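Local structure of autotransporter adhesin/invasin TibA (Escherichia coli, 4Q1Q) at residues T170-S181 / T189-Y200. The protein mediates adhesion to and invasion of human intestinal epithelial cells, mediates bacterial aggregation and enhances biofilm formation, this chain being a heptosylated piece of its surface-exposed passenger region. Numbering follows the deposited sequence.
With 289 (D-glycero-alpha-D-manno-heptopyranose), chain Z; 289 (D-glycero-alpha-D-manno-heptopyranose), chain P; 289 (D-glycero-alpha-D-manno-heptopyranose), chain T; 289 (D-glycero-alpha-D-manno-heptopyranose), chain Y.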
loop_
_atom_site.group_PDB
_atom_site.type_symbol
_atom_site.label_atom_id
_atom_site.label_comp_id
_atom_site.label_asym_id
_atom_site.label_seq_id
_atom_site.Cartn_x
_atom_site.Cartn_y
_atom_site.Cartn_z
ATOM N N THR A 170 3.021 7.537 2.491
ATOM C CA THR A 170 1.640 7.097 2.565
ATOM C C THR A 170 0.794 8.253 3.098
ATOM O O THR A 170 1.224 8.998 3.993
ATOM C CB THR A 170 1.547 5.858 3.489
ATOM O OG1 THR A 170 2.493 4.856 3.084
ATOM C CG2 THR A 170 0.170 5.255 3.423
ATOM N N VAL A 171 -0.422 8.358 2.573
ATOM C CA VAL A 171 -1.434 9.277 3.073
ATOM C C VAL A 171 -2.629 8.498 3.602
ATOM O O VAL A 171 -3.098 7.587 2.925
ATOM C CB VAL A 171 -1.932 10.224 1.965
ATOM C CG1 VAL A 171 -2.834 11.289 2.559
ATOM C CG2 VAL A 171 -0.763 10.914 1.276
ATOM N N LEU A 172 -3.063 8.818 4.821
ATOM C CA LEU A 172 -4.207 8.145 5.438
ATOM C C LEU A 172 -5.347 9.136 5.635
ATOM O O LEU A 172 -5.207 10.110 6.372
ATOM C CB LEU A 172 -3.897 7.542 6.810
ATOM C CG LEU A 172 -2.627 6.721 7.001
ATOM C CD1 LEU A 172 -2.501 6.169 8.416
ATOM C CD2 LEU A 172 -2.621 5.618 5.955
ATOM N N ASN A 173 -6.452 8.874 4.950
ATOM C CA ASN A 173 -7.664 9.686 5.009
ATOM C C ASN A 173 -8.728 8.959 5.831
ATOM O O ASN A 173 -8.392 8.009 6.542
ATOM C CB ASN A 173 -8.140 9.989 3.584
ATOM C CG ASN A 173 -7.061 10.636 2.738
ATOM O OD1 ASN A 173 -6.492 11.653 3.131
ATOM N ND2 ASN A 173 -6.742 10.028 1.601
ATOM N N ASN A 174 -9.992 9.357 5.703
ATOM C CA ASN A 174 -11.014 9.173 6.735
ATOM C C ASN A 174 -11.447 7.724 6.954
ATOM O O ASN A 174 -12.135 7.149 6.120
ATOM C CB ASN A 174 -12.249 10.039 6.428
ATOM C CG ASN A 174 -13.142 10.257 7.639
ATOM O OD1 ASN A 174 -12.822 9.860 8.759
ATOM N ND2 ASN A 174 -14.277 10.913 7.419
ATOM N N THR A 175 -11.083 7.165 8.105
ATOM C CA THR A 175 -11.181 5.739 8.445
ATOM C C THR A 175 -10.226 4.837 7.646
ATOM O O THR A 175 -10.385 3.614 7.610
ATOM C CB THR A 175 -12.621 5.200 8.316
ATOM O OG1 THR A 175 -12.959 5.017 6.937
ATOM C CG2 THR A 175 -13.617 6.151 8.982
ATOM N N GLY A 176 -9.275 5.446 6.947
ATOM C CA GLY A 176 -8.191 4.724 6.272
ATOM C C GLY A 176 -7.235 4.187 7.320
ATOM O O GLY A 176 -7.024 4.850 8.329
ATOM N N ARG A 177 -6.676 2.997 7.120
ATOM C CA ARG A 177 -5.825 2.412 8.157
ATOM C C ARG A 177 -4.559 1.821 7.570
ATOM O O ARG A 177 -4.592 1.135 6.547
ATOM C CB ARG A 177 -6.563 1.319 8.948
ATOM C CG ARG A 177 -7.663 1.863 9.852
ATOM C CD ARG A 177 -8.443 0.719 10.491
ATOM N NE ARG A 177 -9.342 0.045 9.555
ATOM C CZ ARG A 177 -9.954 -1.115 9.781
ATOM N NH1 ARG A 177 -9.743 -1.791 10.898
ATOM N NH2 ARG A 177 -10.772 -1.632 8.875
ATOM N N GLN A 178 -3.477 2.045 8.314
ATOM C CA GLN A 178 -2.172 1.504 8.004
ATOM C C GLN A 178 -1.756 0.626 9.169
ATOM O O GLN A 178 -1.820 1.096 10.304
ATOM C CB GLN A 178 -1.179 2.651 7.819
ATOM C CG GLN A 178 0.180 2.188 7.332
ATOM C CD GLN A 178 1.217 3.301 7.277
ATOM O OE1 GLN A 178 1.261 4.174 8.142
ATOM N NE2 GLN A 178 2.031 3.303 6.234
ATOM N N PHE A 179 -1.408 -0.627 8.884
ATOM C CA PHE A 179 -0.887 -1.540 9.895
ATOM C C PHE A 179 0.572 -1.886 9.647
ATOM O O PHE A 179 0.933 -2.522 8.657
ATOM C CB PHE A 179 -1.654 -2.858 9.956
ATOM C CG PHE A 179 -3.129 -2.673 10.116
ATOM C CD1 PHE A 179 -3.640 -2.157 11.285
ATOM C CD2 PHE A 179 -3.997 -3.005 9.090
ATOM C CE1 PHE A 179 -4.999 -1.997 11.436
ATOM C CE2 PHE A 179 -5.359 -2.863 9.246
ATOM C CZ PHE A 179 -5.861 -2.344 10.418
ATOM N N VAL A 180 1.416 -1.494 10.590
ATOM C CA VAL A 180 2.832 -1.755 10.418
ATOM C C VAL A 180 3.192 -2.786 11.477
ATOM O O VAL A 180 3.081 -2.531 12.679
ATOM C CB VAL A 180 3.667 -0.464 10.522
ATOM C CG1 VAL A 180 5.092 -0.701 10.050
ATOM C CG2 VAL A 180 3.000 0.665 9.746
ATOM N N SER A 181 3.602 -3.957 11.001
ATOM C CA SER A 181 3.946 -5.087 11.841
ATOM C C SER A 181 5.437 -5.111 12.102
ATOM O O SER A 181 6.180 -4.307 11.532
ATOM C CB SER A 181 3.566 -6.400 11.162
ATOM O OG SER A 181 2.186 -6.422 10.865
ATOM N N THR A 189 4.634 9.264 6.677
ATOM C CA THR A 189 3.219 8.967 6.648
ATOM C C THR A 189 2.535 10.262 7.067
ATOM O O THR A 189 2.930 10.919 8.025
ATOM C CB THR A 189 2.829 7.807 7.590
ATOM O OG1 THR A 189 3.477 6.585 7.204
ATOM C CG2 THR A 189 1.336 7.568 7.538
ATOM N N THR A 190 1.462 10.579 6.356
ATOM C CA THR A 190 0.606 11.708 6.660
ATOM C C THR A 190 -0.735 11.164 7.141
ATOM O O THR A 190 -1.395 10.395 6.435
ATOM C CB THR A 190 0.455 12.585 5.401
ATOM O OG1 THR A 190 1.673 13.321 5.231
ATOM C CG2 THR A 190 -0.733 13.530 5.532
ATOM N N ILE A 191 -1.131 11.553 8.351
ATOM C CA ILE A 191 -2.381 11.004 8.873
ATOM C C ILE A 191 -3.407 12.132 8.891
ATOM O O ILE A 191 -3.349 13.006 9.746
ATOM C CB ILE A 191 -2.271 10.396 10.287
ATOM C CG1 ILE A 191 -1.083 9.438 10.422
ATOM C CG2 ILE A 191 -3.575 9.687 10.617
ATOM C CD1 ILE A 191 -0.935 8.889 11.833
ATOM N N ASN A 192 -4.345 12.102 7.952
ATOM C CA ASN A 192 -5.383 13.120 7.888
ATOM C C ASN A 192 -6.457 12.825 8.925
ATOM O O ASN A 192 -6.277 11.949 9.779
ATOM C CB ASN A 192 -5.921 13.248 6.452
ATOM C CG ASN A 192 -4.958 14.028 5.580
ATOM O OD1 ASN A 192 -4.352 14.988 6.055
ATOM N ND2 ASN A 192 -4.753 13.588 4.341
ATOM N N SER A 193 -7.521 13.622 8.873
ATOM C CA SER A 193 -8.633 13.501 9.810
ATOM C C SER A 193 -9.262 12.136 9.621
ATOM O O SER A 193 -9.472 11.722 8.495
ATOM C CB SER A 193 -9.678 14.600 9.585
ATOM O OG SER A 193 -10.653 14.637 10.618
ATOM N N GLY A 194 -9.514 11.408 10.703
ATOM C CA GLY A 194 -10.062 10.063 10.571
ATOM C C GLY A 194 -9.068 8.944 10.304
ATOM O O GLY A 194 -9.435 7.782 10.450
ATOM N N GLY A 195 -7.836 9.251 9.897
ATOM C CA GLY A 195 -6.837 8.216 9.626
ATOM C C GLY A 195 -6.343 7.500 10.876
ATOM O O GLY A 195 -6.232 8.108 11.932
ATOM N N GLY A 196 -6.017 6.215 10.761
ATOM C CA GLY A 196 -5.354 5.452 11.822
ATOM C C GLY A 196 -4.112 4.693 11.386
ATOM O O GLY A 196 -4.162 3.848 10.502
HETATM N N MSE A 197 -2.976 4.987 12.008
HETATM C CA MSE A 197 -1.759 4.226 11.776
HETATM C C MSE A 197 -1.509 3.383 12.998
HETATM O O MSE A 197 -1.449 3.918 14.100
HETATM C CB MSE A 197 -0.615 5.223 11.552
HETATM C CG MSE A 197 0.666 4.611 10.985
HETATM SE SE MSE A 197 2.170 5.887 11.169
HETATM C CE MSE A 197 3.477 4.951 10.031
ATOM N N TYR A 198 -1.292 2.084 12.835
ATOM C CA TYR A 198 -1.087 1.205 13.990
ATOM C C TYR A 198 0.290 0.561 13.934
ATOM O O TYR A 198 0.620 -0.142 12.986
ATOM C CB TYR A 198 -2.137 0.086 14.071
ATOM C CG TYR A 198 -3.571 0.526 14.249
ATOM C CD1 TYR A 198 -4.252 1.168 13.220
ATOM C CD2 TYR A 198 -4.267 0.283 15.431
ATOM C CE1 TYR A 198 -5.572 1.575 13.360
ATOM C CE2 TYR A 198 -5.579 0.708 15.593
ATOM C CZ TYR A 198 -6.228 1.350 14.549
ATOM O OH TYR A 198 -7.515 1.813 14.669
ATOM N N LEU A 199 1.097 0.764 14.967
ATOM C CA LEU A 199 2.416 0.151 14.996
ATOM C C LEU A 199 2.325 -1.113 15.848
ATOM O O LEU A 199 2.367 -1.043 17.076
ATOM C CB LEU A 199 3.438 1.163 15.516
ATOM C CG LEU A 199 3.493 2.514 14.797
ATOM C CD1 LEU A 199 4.694 3.324 15.276
ATOM C CD2 LEU A 199 3.546 2.362 13.283
ATOM N N TYR A 200 2.133 -2.252 15.189
ATOM C CA TYR A 200 1.966 -3.531 15.867
ATOM C C TYR A 200 3.310 -4.229 15.905
ATOM O O TYR A 200 3.507 -5.281 15.306
ATOM C CB TYR A 200 0.982 -4.427 15.129
ATOM C CG TYR A 200 -0.463 -4.021 15.221
ATOM C CD1 TYR A 200 -1.002 -3.520 16.393
ATOM C CD2 TYR A 200 -1.309 -4.213 14.134
ATOM C CE1 TYR A 200 -2.341 -3.184 16.469
ATOM C CE2 TYR A 200 -2.652 -3.902 14.203
ATOM C CZ TYR A 200 -3.163 -3.396 15.378
ATOM O OH TYR A 200 -4.492 -3.063 15.450
HETATM O O7 289 Z . -11.904 15.183 6.809
HETATM C C7 289 Z . -12.861 14.115 6.815
HETATM C C6 289 Z . -13.798 14.311 7.995
HETATM O O6 289 Z . -14.835 13.333 7.877
HETATM C C5 289 Z . -13.048 14.157 9.314
HETATM O O5 289 Z . -12.535 15.440 9.694
HETATM C C1 289 Z . -11.715 15.363 10.861
HETATM C C2 289 Z . -12.524 14.921 12.078
HETATM O O2 289 Z . -13.516 15.888 12.428
HETATM C C3 289 Z . -13.114 13.559 11.722
HETATM O O3 289 Z . -13.968 13.069 12.755
HETATM C C4 289 Z . -13.925 13.610 10.436
HETATM O O4 289 Z . -14.406 12.277 10.239
HETATM O O7 289 P . 1.047 -8.390 15.119
HETATM C C7 289 P . 0.766 -9.700 14.621
HETATM C C6 289 P . 1.202 -9.737 13.159
HETATM O O6 289 P . 0.614 -10.894 12.544
HETATM C C5 289 P . 0.886 -8.436 12.411
HETATM O O5 289 P . 1.661 -8.579 11.220
HETATM C C1 289 P . 1.581 -7.458 10.345
HETATM C C2 289 P . 0.160 -7.445 9.797
HETATM O O2 289 P . -0.241 -8.699 9.252
HETATM C C3 289 P . -0.741 -7.098 10.968
HETATM O O3 289 P . -2.093 -7.081 10.512
HETATM C C4 289 P . -0.572 -8.122 12.083
HETATM O O4 289 P . -1.257 -7.478 13.157
HETATM O O7 289 T . -0.933 -6.430 21.304
HETATM C C7 289 T . -0.696 -5.149 20.712
HETATM C C6 289 T . -2.037 -4.602 20.248
HETATM O O6 289 T . -3.100 -5.383 20.799
HETATM C C5 289 T . -2.237 -3.149 20.649
HETATM O O5 289 T . -2.053 -2.498 19.394
HETATM C C1 289 T . -1.815 -1.114 19.535
HETATM C C2 289 T . -3.106 -0.523 20.073
HETATM O O2 289 T . -4.099 -0.648 19.052
HETATM C C3 289 T . -3.507 -1.203 21.379
HETATM O O3 289 T . -4.761 -0.679 21.844
HETATM C C4 289 T . -3.589 -2.706 21.194
HETATM O O4 289 T . -3.926 -3.244 22.476
HETATM O O7 289 Y . -15.764 5.463 0.066
HETATM C C7 289 Y . -17.080 5.613 0.608
HETATM C C6 289 Y . -16.986 6.742 1.627
HETATM O O6 289 Y . -18.245 7.415 1.734
HETATM C C5 289 Y . -16.481 6.183 2.955
HETATM O O5 289 Y . -15.853 7.275 3.632
HETATM C C1 289 Y . -15.153 6.797 4.778
HETATM C C2 289 Y . -16.187 6.377 5.814
HETATM O O2 289 Y . -17.068 7.467 6.110
HETATM C C3 289 Y . -16.903 5.167 5.222
HETATM O O3 289 Y . -17.898 4.702 6.138
HETATM C C4 289 Y . -17.514 5.514 3.869
HETATM O O4 289 Y . -18.001 4.282 3.329
HETATM O O HOH W 1 4.431 5.981 4.799
#
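V171 and L172 pair with T190 and I191, and R177 to V180 pair with G196 to L199, all in parallel register. The axes of strands 177-181 and 196-200 approach to 4.7 Å and differ in direction by 10°. The backbone ladder alternates donors between the two strands: G196 N to G176 O, Q178 N to G196 O, Y198 N to Q178 O and V180 N to Y198 O.

A side-chain ladder parallels it at the corner. N192 ND2 donates to N173 OD1 at 2.9 Å, the two amide planes being nearly coplanar (10° apart), and N173 ND2 continues to N154 OD1 of the preceding coil. Type II turns, N173-G176 and N192-G195, stack here: T175 N reaches G194 O (2.9 Å) from above the carbonyl plane. S193, in the second turn, is covalently linked through OG to a heptose whose O4 makes weak hydrogen bonds to the N174 amide.

F179, Y198 and Y200 form an aromatic cluster on one face. The F179 ring lies oblique to Y198 (F179 CE1 to Y198 CD1 3.7 Å) but nearly parallel to Y200, slid so far that they scarcely overlap (centroids 5.8 Å apart). A heptose bonded to S181 OG brings its O4 within 3.4 Å of Y200 CD2.

On the inner face, L172 CD1 packs on M197 CB (3.8 Å) and V180 CB on L199 CD2 (4.0 Å). The Q178 side chain, extended with CG anti to the backbone N (chi1 -173°), runs alongside selenomethionine M197, and its NE2 bonds to Q159 OE1.

Successive coils stacked in register, with N173 beside N192, L172 beside I191 and F179 beside Y198, are the signature of the right-handed parallel beta-helix of autotransporter passengers.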